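Local coordinates for periplasmic oligopeptide-binding protein (Burkholderia pseudomallei, PDB 3ZS6) that probably binds oligopeptides in the periplasm and delivers them to an ABC transport system for uptake, at residues Y431-P434 and K435-S438; N268-P271 and A272-D275; G117-P120 and P121-G125; F416-L419 and I420-G423. All blocks are in the same frame, centred on the assembly; numbering follows the deposited sequence.

Interaction 1: residues Y431-P434 and K435-S438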
loop_
_atom_site.group_PDB
_atom_site.type_symbol
_atom_site.label_atom_id
_atom_site.label_comp_id
_atom_site.label_asym_id
_atom_site.label_seq_id
_atom_site.Cartn_x
_atom_site.Cartn_y
_atom_site.Cartn_z
ATOM N N TYR A 431 15.667 3.321 8.448
ATOM C CA TYR A 431 15.943 2.638 9.705
ATOM C C TYR A 431 16.692 1.352 9.410
ATOM O O TYR A 431 16.482 0.735 8.360
ATOM C CB TYR A 431 14.622 2.346 10.417
ATOM C CG TYR A 431 14.720 1.603 11.732
ATOM C CD1 TYR A 431 15.151 2.241 12.889
ATOM C CD2 TYR A 431 14.340 0.272 11.823
ATOM C CE1 TYR A 431 15.223 1.565 14.096
ATOM C CE2 TYR A 431 14.408 -0.413 13.025
ATOM C CZ TYR A 431 14.845 0.235 14.155
ATOM O OH TYR A 431 14.900 -0.452 15.348
ATOM N N CYS A 432 17.584 0.958 10.314
ATOM C CA CYS A 432 18.261 -0.330 10.184
ATOM C C CYS A 432 18.675 -0.886 11.537
ATOM O O CYS A 432 19.559 -0.344 12.200
ATOM C CB CYS A 432 19.475 -0.240 9.260
ATOM S SG CYS A 432 20.423 -1.807 9.140
ATOM N N ASN A 433 18.023 -1.970 11.939
ATOM C CA ASN A 433 18.361 -2.652 13.179
ATOM C C ASN A 433 18.551 -4.139 12.920
ATOM O O ASN A 433 17.576 -4.894 12.871
ATOM C CB ASN A 433 17.292 -2.419 14.250
ATOM C CG ASN A 433 17.700 -2.976 15.612
ATOM O OD1 ASN A 433 18.392 -3.997 15.704
ATOM N ND2 ASN A 433 17.274 -2.303 16.676
ATOM N N PRO A 434 19.820 -4.558 12.755
ATOM C CA PRO A 434 20.225 -5.929 12.423
ATOM C C PRO A 434 19.607 -6.966 13.358
ATOM O O PRO A 434 19.299 -8.071 12.918
ATOM C CB PRO A 434 21.749 -5.902 12.604
ATOM C CG PRO A 434 22.124 -4.468 12.377
ATOM C CD PRO A 434 20.982 -3.668 12.947
ATOM N N LYS A 435 19.437 -6.622 14.632
ATOM C CA LYS A 435 18.787 -7.538 15.562
ATOM C C LYS A 435 17.328 -7.769 15.154
ATOM O O LYS A 435 16.864 -8.914 15.087
ATOM C CB LYS A 435 18.876 -7.024 16.996
ATOM C CG LYS A 435 18.195 -7.924 18.012
ATOM C CD LYS A 435 18.756 -9.343 17.972
ATOM C CE LYS A 435 18.117 -10.226 19.038
ATOM N NZ LYS A 435 18.660 -11.618 19.025
ATOM N N VAL A 436 16.607 -6.687 14.873
ATOM C CA VAL A 436 15.252 -6.831 14.358
ATOM C C VAL A 436 15.257 -7.744 13.131
ATOM O O VAL A 436 14.489 -8.699 13.059
ATOM C CB VAL A 436 14.608 -5.472 13.994
ATOM C CG1 VAL A 436 13.328 -5.694 13.202
ATOM C CG2 VAL A 436 14.337 -4.651 15.252
ATOM N N ASP A 437 16.131 -7.449 12.174
ATOM C CA ASP A 437 16.202 -8.236 10.949
ATOM C C ASP A 437 16.504 -9.712 11.233
ATOM O O ASP A 437 15.904 -10.602 10.629
ATOM C CB ASP A 437 17.236 -7.643 9.983
ATOM C CG ASP A 437 16.778 -6.322 9.363
ATOM O OD1 ASP A 437 15.820 -5.705 9.882
ATOM O OD2 ASP A 437 17.385 -5.896 8.356
ATOM N N SER A 438 17.419 -9.977 12.161
ATOM C CA SER A 438 17.793 -11.362 12.437
ATOM C C SER A 438 16.654 -12.095 13.135
ATOM O O SER A 438 16.433 -13.278 12.893
ATOM C CB SER A 438 19.093 -11.452 13.253
ATOM O OG SER A 438 18.835 -11.468 14.643
HETATM O O HOH W 1 15.701 -3.161 10.815
#
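Asn433 folds its side chain over the first turn of helix 434-443 and serves as its N-cap. The amide oxygen OD1 lies 3.0 Å from Lys435 N, where the bond is weak and bent (125° at the hydrogen), and 3.3 Å from Val436 N, a bond straighter but longer, and also weak. With CG anti to the backbone nitrogen (chi1 -173°), the amide turns to these N-H groups. Pro434 fills the first helical position, where a residue without an N-H costs nothing. Its carbonyl O accepts Ser438 N at 2.8 Å, while Asn433 O accepts Asp437 N at 3.0 Å. Lys435 lies beside Asn433, its CB 3.3 Å from Asn433 OD1, and past a bend at chi2 leads its amine away. The Val436 side chain crosses that of Asn433 at about a right angle, CG2 resting 3.8 Å from Asn433 CG. One water joins Asn433 N to Asp437 OD1, and Asp437 OD2 accepts from Cys422 N. Asp466 OD2 accepts both Asn433 ND2 and Tyr431 OH, fixing which way the amide faces. The first N-H groups of the helix thus find acceptors, and the Asp437 carboxylate near this helix start is probably favoured as an anion.

Interaction 2: residues N268-P271 and A272-D275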
loop_
_atom_site.group_PDB
_atom_site.type_symbol
_atom_site.label_atom_id
_atom_site.label_comp_id
_atom_site.label_asym_id
_atom_site.label_seq_id
_atom_site.Cartn_x
_atom_site.Cartn_y
_atom_site.Cartn_z
ATOM N N ASN A 268 15.407 9.471 9.342
ATOM C CA ASN A 268 16.291 8.925 10.376
ATOM C C ASN A 268 17.749 9.394 10.275
ATOM O O ASN A 268 18.521 9.232 11.219
ATOM C CB ASN A 268 16.227 7.393 10.421
ATOM C CG ASN A 268 14.985 6.872 11.147
ATOM O OD1 ASN A 268 13.874 7.403 10.992
ATOM N ND2 ASN A 268 15.175 5.836 11.953
ATOM N N SER A 269 18.124 9.970 9.139
ATOM C CA SER A 269 19.459 10.538 8.998
ATOM C C SER A 269 19.472 12.032 9.330
ATOM O O SER A 269 20.512 12.686 9.237
ATOM C CB SER A 269 19.998 10.310 7.582
ATOM O OG SER A 269 19.265 11.069 6.636
ATOM N N ASP A 270 18.322 12.586 9.706
ATOM C CA ASP A 270 18.302 13.981 10.144
ATOM C C ASP A 270 19.181 14.119 11.380
ATOM O O ASP A 270 19.195 13.232 12.230
ATOM C CB ASP A 270 16.878 14.457 10.443
ATOM C CG ASP A 270 16.827 15.898 10.952
ATOM O OD1 ASP A 270 16.965 16.095 12.178
ATOM O OD2 ASP A 270 16.626 16.829 10.133
ATOM N N PRO A 271 19.928 15.231 11.474
ATOM C CA PRO A 271 20.857 15.476 12.587
ATOM C C PRO A 271 20.176 15.442 13.962
ATOM O O PRO A 271 20.829 15.103 14.936
ATOM C CB PRO A 271 21.399 16.875 12.281
ATOM C CG PRO A 271 21.282 16.999 10.797
ATOM C CD PRO A 271 20.006 16.285 10.447
ATOM N N ALA A 272 18.891 15.778 14.037
ATOM C CA ALA A 272 18.155 15.670 15.298
ATOM C C ALA A 272 17.310 14.389 15.354
ATOM O O ALA A 272 17.265 13.703 16.382
ATOM C CB ALA A 272 17.278 16.897 15.508
ATOM N N LEU A 273 16.647 14.067 14.249
ATOM C CA LEU A 273 15.756 12.906 14.216
ATOM C C LEU A 273 16.521 11.589 14.251
ATOM O O LEU A 273 15.943 10.536 14.508
ATOM C CB LEU A 273 14.818 12.973 13.004
ATOM C CG LEU A 273 13.874 14.178 12.948
ATOM C CD1 LEU A 273 13.120 14.221 11.623
ATOM C CD2 LEU A 273 12.897 14.206 14.139
ATOM N N LYS A 274 17.828 11.649 14.016
ATOM C CA LYS A 274 18.663 10.464 14.144
ATOM C C LYS A 274 18.738 9.998 15.597
ATOM O O LYS A 274 19.118 8.862 15.873
ATOM C CB LYS A 274 20.074 10.727 13.608
ATOM C CG LYS A 274 20.904 11.676 14.476
ATOM C CD LYS A 274 22.335 11.760 13.955
ATOM C CE LYS A 274 23.224 12.584 14.880
ATOM N NZ LYS A 274 24.656 12.522 14.465
ATOM N N ASP A 275 18.381 10.876 16.528
ATOM C CA ASP A 275 18.410 10.523 17.948
ATOM C C ASP A 275 17.061 9.955 18.387
ATOM O O ASP A 275 16.046 10.650 18.377
ATOM C CB ASP A 275 18.791 11.743 18.804
ATOM C CG ASP A 275 19.009 11.390 20.275
ATOM O OD1 ASP A 275 18.329 10.473 20.787
ATOM O OD2 ASP A 275 19.860 12.038 20.926
#
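Asp270 OD1 receives two backbone N-H groups of the turn that follows it. Ala272 N, 2.7 Å from Asp270 OD1, approaches from above the carboxylate plane. Leu273 N, at 2.9 Å from the same OD1, comes on the anti side, closer to the plane and with a straight bond (165° at the hydrogen). Placing CG anti to the backbone nitrogen (chi1 178°) carries the carboxylate forward over these amides; its other oxygen, OD2, is bonded by Gln400 NE2. Backbone to backbone, Asp270 O accepts Lys274 N at 2.8 Å. Side-chain bonds to the second and third residues, joined to a main-chain bond to the fourth, make this an Asx turn extended into an Asx motif, and a type I beta turn from Ala272 to Asp275 continues it, with Asp275 N bonded to Ala272 O. The whole bend links strand 260-266 to helix 276-285, whose N-cap is Asp275. A weaker polar contact brings Lys274 CA to 3.2 Å from Asn268 O, as a C-H...O approach. Among apolar contacts, Leu273 CB lies 3.6 Å from Asp270 CB, and both side chains rest on Phe351 of strand 350-356. Leu273 also meets Leu282 of helix 276-285. The methylenes of Lys274 pass over the carbonyls of Asp270 and Pro271, with CE 3.5 Å from Pro271 O, before the chain leads out to its amine.

Interaction 3: residues G117-P120 and P121-G125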
loop_
_atom_site.group_PDB
_atom_site.type_symbol
_atom_site.label_atom_id
_atom_site.label_comp_id
_atom_site.label_asym_id
_atom_site.label_seq_id
_atom_site.Cartn_x
_atom_site.Cartn_y
_atom_site.Cartn_z
ATOM N N GLY A 117 22.882 -6.396 -7.168
ATOM C CA GLY A 117 23.776 -6.380 -8.314
ATOM C C GLY A 117 24.901 -7.398 -8.239
ATOM O O GLY A 117 25.879 -7.303 -8.982
ATOM N N LYS A 118 24.768 -8.384 -7.356
ATOM C CA LYS A 118 25.810 -9.404 -7.199
ATOM C C LYS A 118 25.615 -10.578 -8.157
ATOM O O LYS A 118 26.564 -11.292 -8.475
ATOM C CB LYS A 118 25.871 -9.899 -5.753
ATOM C CG LYS A 118 26.134 -8.793 -4.741
ATOM C CD LYS A 118 26.205 -9.338 -3.322
ATOM C CE LYS A 118 26.311 -8.208 -2.303
ATOM N NZ LYS A 118 26.215 -8.700 -0.898
ATOM N N GLN A 119 24.383 -10.772 -8.617
ATOM C CA GLN A 119 24.080 -11.832 -9.578
ATOM C C GLN A 119 23.201 -11.297 -10.698
ATOM O O GLN A 119 22.454 -10.345 -10.500
ATOM C CB GLN A 119 23.390 -13.008 -8.888
ATOM C CG GLN A 119 24.281 -13.748 -7.907
ATOM C CD GLN A 119 23.579 -14.920 -7.261
ATOM O OE1 GLN A 119 23.707 -15.147 -6.059
ATOM N NE2 GLN A 119 22.827 -15.674 -8.057
ATOM N N PRO A 120 23.296 -11.907 -11.888
ATOM C CA PRO A 120 22.475 -11.470 -13.019
ATOM C C PRO A 120 21.011 -11.849 -12.809
ATOM O O PRO A 120 20.727 -12.850 -12.156
ATOM C CB PRO A 120 23.066 -12.244 -14.197
ATOM C CG PRO A 120 23.655 -13.472 -13.576
ATOM C CD PRO A 120 24.164 -13.048 -12.233
ATOM N N PRO A 121 20.086 -11.047 -13.354
ATOM C CA PRO A 121 18.640 -11.282 -13.233
ATOM C C PRO A 121 18.229 -12.697 -13.672
ATOM O O PRO A 121 17.260 -13.246 -13.146
ATOM C CB PRO A 121 18.039 -10.229 -14.168
ATOM C CG PRO A 121 19.048 -9.119 -14.175
ATOM C CD PRO A 121 20.386 -9.828 -14.128
ATOM N N GLY A 122 18.963 -13.285 -14.611
ATOM C CA GLY A 122 18.664 -14.635 -15.058
ATOM C C GLY A 122 18.711 -15.684 -13.957
ATOM O O GLY A 122 18.159 -16.778 -14.110
ATOM N N ASP A 123 19.365 -15.354 -12.842
ATOM C CA ASP A 123 19.488 -16.285 -11.716
ATOM C C ASP A 123 18.241 -16.357 -10.826
ATOM O O ASP A 123 18.167 -17.195 -9.925
ATOM C CB ASP A 123 20.706 -15.936 -10.851
ATOM C CG ASP A 123 22.029 -16.292 -11.519
ATOM O OD1 ASP A 123 22.021 -17.025 -12.531
ATOM O OD2 ASP A 123 23.080 -15.849 -11.017
ATOM N N LEU A 124 17.271 -15.481 -11.069
ATOM C CA LEU A 124 16.065 -15.435 -10.238
ATOM C C LEU A 124 15.332 -16.780 -10.208
ATOM O O LEU A 124 15.168 -17.440 -11.240
ATOM C CB LEU A 124 15.118 -14.337 -10.732
ATOM C CG LEU A 124 13.895 -13.990 -9.880
ATOM C CD1 LEU A 124 14.317 -13.514 -8.487
ATOM C CD2 LEU A 124 13.058 -12.916 -10.582
ATOM N N GLY A 125 14.867 -17.168 -9.026
ATOM C CA GLY A 125 14.195 -18.445 -8.855
ATOM C C GLY A 125 12.777 -18.549 -9.400
ATOM O O GLY A 125 11.894 -19.078 -8.728
#
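Pro120 O accepts Asp123 N at 2.9 Å, the bond that closes one turn of 3-10 helix through Pro121, Gly122 and Asp123. The amide comes from above the carbonyl plane, 41° out of it, although the N-H itself points straight at the oxygen. Leu124 N repeats the spacing by bonding to Pro121 O at 3.1 Å. This turn lies in the connection from helix 111-115 to strand 126-128; Gly117, with positive phi, ends that helix in a Schellman motif just before the chain heads for the two prolines. A side-chain bond also spans the turn: Gln119 NE2 donates to Asp123 OD2 at 3.0 Å. It meets that oxygen on the anti side and well out of the carboxylate plane, and the amide and carboxylate planes stand 66° apart. Gln119 can reach across because its chain is extended (chi2 -179°). Further along, Leu124 is buried against Ala111 and Ile114 of helix 111-115, and Asp123 O accepts from Asn110 ND2, tying the end of the turn to the residue just ahead of that helix. A glycerol, probably from the crystallisation liquor, lies about 4 Å from Gly122. The proline rings sit next to each other, Pro120 CB 3.6 Å from Pro121 CD, and the carboxylate edges in beside the first of them, with Asp123 OD2 3.2 Å from Pro120 CD.

Interaction 4: residues F416-L419 and I420-G423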
loop_
_atom_site.group_PDB
_atom_site.type_symbol
_atom_site.label_atom_id
_atom_site.label_comp_id
_atom_site.label_asym_id
_atom_site.label_seq_id
_atom_site.Cartn_x
_atom_site.Cartn_y
_atom_site.Cartn_z
ATOM N N PHE A 416 4.328 -5.341 6.759
ATOM C CA PHE A 416 4.655 -4.131 7.507
ATOM C C PHE A 416 6.154 -4.062 7.815
ATOM O O PHE A 416 6.738 -2.972 7.912
ATOM C CB PHE A 416 3.792 -4.026 8.769
ATOM C CG PHE A 416 2.346 -3.724 8.482
ATOM C CD1 PHE A 416 1.944 -2.433 8.154
ATOM C CD2 PHE A 416 1.394 -4.732 8.495
ATOM C CE1 PHE A 416 0.615 -2.146 7.876
ATOM C CE2 PHE A 416 0.062 -4.455 8.208
ATOM C CZ PHE A 416 -0.327 -3.163 7.894
ATOM N N PHE A 417 6.787 -5.225 7.944
ATOM C CA PHE A 417 8.238 -5.259 8.096
ATOM C C PHE A 417 8.973 -4.677 6.875
ATOM O O PHE A 417 10.123 -4.262 6.990
ATOM C CB PHE A 417 8.743 -6.672 8.438
ATOM C CG PHE A 417 8.615 -7.032 9.912
ATOM C CD1 PHE A 417 9.433 -6.434 10.863
ATOM C CD2 PHE A 417 7.694 -7.989 10.337
ATOM C CE1 PHE A 417 9.320 -6.765 12.221
ATOM C CE2 PHE A 417 7.575 -8.332 11.682
ATOM C CZ PHE A 417 8.387 -7.712 12.631
ATOM N N ASP A 418 8.313 -4.632 5.719
ATOM C CA ASP A 418 8.902 -3.988 4.540
ATOM C C ASP A 418 9.210 -2.508 4.786
ATOM O O ASP A 418 9.973 -1.892 4.040
ATOM C CB ASP A 418 7.995 -4.130 3.309
ATOM C CG ASP A 418 8.093 -5.502 2.659
ATOM O OD1 ASP A 418 9.146 -6.158 2.808
ATOM O OD2 ASP A 418 7.125 -5.921 1.987
ATOM N N LEU A 419 8.615 -1.936 5.826
ATOM C CA LEU A 419 8.847 -0.522 6.153
ATOM C C LEU A 419 10.094 -0.275 6.997
ATOM O O LEU A 419 10.581 0.857 7.075
ATOM C CB LEU A 419 7.651 0.052 6.911
ATOM C CG LEU A 419 6.308 0.018 6.191
ATOM C CD1 LEU A 419 5.207 0.529 7.118
ATOM C CD2 LEU A 419 6.376 0.830 4.889
ATOM N N ILE A 420 10.609 -1.321 7.638
ATOM C CA ILE A 420 11.670 -1.137 8.623
ATOM C C ILE A 420 12.874 -2.074 8.477
ATOM O O ILE A 420 13.874 -1.893 9.169
ATOM C CB ILE A 420 11.123 -1.254 10.063
ATOM C CG1 ILE A 420 10.262 -2.514 10.203
ATOM C CG2 ILE A 420 10.312 -0.012 10.431
ATOM C CD1 ILE A 420 9.942 -2.883 11.651
ATOM N N ARG A 421 12.781 -3.065 7.590
ATOM C CA ARG A 421 13.913 -3.965 7.322
ATOM C C ARG A 421 15.060 -3.206 6.667
ATOM O O ARG A 421 14.834 -2.410 5.756
ATOM C CB ARG A 421 13.500 -5.124 6.395
ATOM C CG ARG A 421 12.733 -6.242 7.071
ATOM C CD ARG A 421 12.559 -7.446 6.137
ATOM N NE ARG A 421 11.950 -7.071 4.860
ATOM C CZ ARG A 421 12.637 -6.821 3.747
ATOM N NH1 ARG A 421 13.965 -6.907 3.741
ATOM N NH2 ARG A 421 11.995 -6.488 2.637
ATOM N N CYS A 422 16.287 -3.462 7.124
ATOM C CA CYS A 422 17.477 -2.840 6.547
ATOM C C CYS A 422 17.483 -3.007 5.037
ATOM O O CYS A 422 17.359 -4.120 4.530
ATOM C CB CYS A 422 18.752 -3.489 7.097
ATOM S SG CYS A 422 19.050 -3.290 8.864
ATOM N N GLY A 423 17.641 -1.907 4.312
ATOM C CA GLY A 423 17.803 -2.002 2.871
ATOM C C GLY A 423 16.553 -2.260 2.039
ATOM O O GLY A 423 16.635 -2.312 0.811
HETATM O O HOH W 2 8.941 -8.006 4.708
#
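The exit from the short helix 414-417 is a tight turn in which Phe417 O accepts two successive amides, Ile420 N and Arg421 N. Arg421 N, 3.0 Å from Phe417 O, lies almost in line with the carbonyl bond. Ile420 N, 3.1 Å from the same oxygen, stands above the carbonyl plane, 60° out of it. A salt bridge staples the turn on its polar side: Arg421 NH2 donates to Asp418 OD1 at 2.9 Å with a nearly straight N-H (173°). The carboxylate oxygen lies in the guanidinium plane, at its edge, while the two groups' planes are steeply turned. Arg421 bends at chi3 to run beside Asp418, and a water accepts from Arg421 NE and donates to Asp418 OD1, so OD1 takes one hydrogen bond from the water and one from Arg421 NH2. Arg421 NH1 has a second carboxylate in Glu106, which would help keep the guanidinium's orientation. On the apolar side, Ile420 CD1 lies 3.7 Å from Phe417 CD1. The Phe417 ring also packs on Leu456, Ala459 and His460 of helix 449-464, where Ile420 meets Ala463; on strand 260-266, Leu419 touches Tyr263 and Phe416 touches Thr261, so the turn contacts both that helix and that strand.

In the fold
Interactions 1 and 4, their centres about 9 Å apart, flank one loop that leads from helix 414-417 to helix 434-443. The disulfide Cys432 SG - Cys422 SG (2.0 Å) locks its two ends together, and the link through Asp437 runs alongside it. Interaction 2 joins the same region through Tyr431, whose ring packs on the Asn268 side chain, and through backbone hydrogen bonding of Asn268 with Val429; its centre is about 17 Å from that of interaction 1. Interaction 3 stands apart, its nearest atoms about 11 Å from interaction 4 and about 22 Å from interaction 2, and its centre about 25 Å from that of interaction 1.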